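PDB 6H5L: C-type diheme-containing protein from Kuenenia stuttgartiensis, which binds two c-type hemes and probably carries electrons within a multiheme reductase complex of an anammox bacterium. Local coordinates for residues B[8-11]-B[12-16]. Numbering follows the deposited sequence.
Sequences TEEG and KNVYK
Lys12, Asn13, Val14 and Tyr15 each give their backbone N-H to the carbonyl four residues back, those of Thr8, Glu9, Glu10 and Gly11, and so build the first turns of helix 9-18. The bonds from Val14 N to Glu10 O (2.9 Å) and from Tyr15 N to Gly11 O (3.2 Å) are both nearly straight at the hydrogen, at 167° and 169°. Thr8, at the N-cap, closes the start of the helix: its OG1 accepts from Gly11 N at 2.8 Å, and its own carbonyl takes the N-H of Lys12.

Among the side chains, Glu9 and Lys12 meet on the exposed flank. Bending of the glutamate at chi2 (-69°) brings its carboxylate back to the lysine chain, where Glu9 OE2 lies 3.4 Å from Lys12 CE. The ammonium stays farther off, with Lys12 NZ 4.7 Å from Glu9 OE2, so the opposite charges are close without forming a salt bridge. Asn13 holds its CG beside its backbone N, and its OD1 comes within 3.3 Å of Glu9 O; as both are acceptors, no bond joins them.

Aliphatic contact within the helix is slight: Glu10 CG lies 4.2 Å from Val14 CG2. Val14 otherwise packs on Leu84, Gln88 and Val92. Tyr15 swings its ring away from the first turn, toward Phe99 and the axial heme ligand His23, and its OH forms a hydrogen bond with Gly24 O.

This helix leads into the Cys-X-X-Cys-His motif (Cys19, Cys22 and His23) of the first of two cytochrome c-type domains, as in class I cytochromes c. Its start is secured by a threonine cap. The carboxylates of Glu9 and Glu10 would be expected to interact favourably with the helix dipole, although Glu87 puts a like charge close to Glu10, and Glu9 more loosely with Lys12.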
# COMPACT_ATOMS: atom_id res chain seq x y z
N THR B 8 7.78 -62.09 24.38
CA THR B 8 6.87 -62.32 25.49
C THR B 8 5.42 -62.26 25.01
O THR B 8 5.13 -61.76 23.92
CB THR B 8 7.07 -61.28 26.60
OG1 THR B 8 6.47 -60.04 26.21
CG2 THR B 8 8.56 -61.05 26.84
N GLU B 9 4.52 -62.78 25.84
CA GLU B 9 3.10 -62.69 25.55
C GLU B 9 2.62 -61.25 25.60
O GLU B 9 1.77 -60.84 24.80
CB GLU B 9 2.30 -63.56 26.52
CG GLU B 9 2.25 -65.03 26.14
CD GLU B 9 1.43 -65.27 24.88
OE1 GLU B 9 0.28 -64.79 24.82
OE2 GLU B 9 1.94 -65.94 23.96
N GLU B 10 3.14 -60.46 26.54
CA GLU B 10 2.81 -59.04 26.58
C GLU B 10 3.24 -58.35 25.29
O GLU B 10 2.50 -57.52 24.75
CB GLU B 10 3.48 -58.38 27.79
CG GLU B 10 3.13 -56.90 27.95
CD GLU B 10 4.11 -56.16 28.83
OE1 GLU B 10 5.16 -56.75 29.18
OE2 GLU B 10 3.85 -54.99 29.17
N GLY B 11 4.43 -58.68 24.79
CA GLY B 11 4.88 -58.09 23.54
C GLY B 11 3.98 -58.43 22.37
O GLY B 11 3.72 -57.59 21.51
N LYS B 12 3.50 -59.68 22.32
CA LYS B 12 2.54 -60.06 21.29
C LYS B 12 1.27 -59.22 21.38
O LYS B 12 0.77 -58.71 20.36
CB LYS B 12 2.18 -61.54 21.41
CG LYS B 12 3.26 -62.53 20.97
CD LYS B 12 2.66 -63.93 20.90
CE LYS B 12 3.70 -65.01 21.18
NZ LYS B 12 4.32 -65.55 19.94
N ASN B 13 0.74 -59.05 22.59
CA ASN B 13 -0.53 -58.35 22.76
C ASN B 13 -0.40 -56.87 22.42
O ASN B 13 -1.29 -56.30 21.78
CB ASN B 13 -1.04 -58.53 24.19
CG ASN B 13 -1.51 -59.94 24.47
OD1 ASN B 13 -1.30 -60.85 23.66
ND2 ASN B 13 -2.16 -60.14 25.61
N VAL B 14 0.69 -56.23 22.85
CA VAL B 14 0.87 -54.81 22.56
C VAL B 14 0.94 -54.58 21.06
O VAL B 14 0.31 -53.67 20.52
CB VAL B 14 2.12 -54.27 23.28
CG1 VAL B 14 2.36 -52.81 22.90
CG2 VAL B 14 1.97 -54.40 24.78
N TYR B 15 1.73 -55.41 20.35
CA TYR B 15 1.77 -55.32 18.90
C TYR B 15 0.39 -55.55 18.29
O TYR B 15 -0.03 -54.85 17.37
CB TYR B 15 2.78 -56.32 18.34
CG TYR B 15 2.94 -56.23 16.84
CD1 TYR B 15 2.10 -56.94 15.99
CD2 TYR B 15 3.92 -55.43 16.27
CE1 TYR B 15 2.23 -56.85 14.62
CE2 TYR B 15 4.06 -55.33 14.90
CZ TYR B 15 3.21 -56.05 14.08
OH TYR B 15 3.35 -55.95 12.72
N LYS B 16 -0.31 -56.57 18.80
CA LYS B 16 -1.64 -56.90 18.28
C LYS B 16 -2.60 -55.72 18.41
O LYS B 16 -3.34 -55.40 17.48
CB LYS B 16 -2.17 -58.12 19.03
CG LYS B 16 -3.35 -58.83 18.39
CD LYS B 16 -3.56 -60.19 19.05
CE LYS B 16 -4.73 -60.95 18.45
NZ LYS B 16 -4.79 -62.34 18.98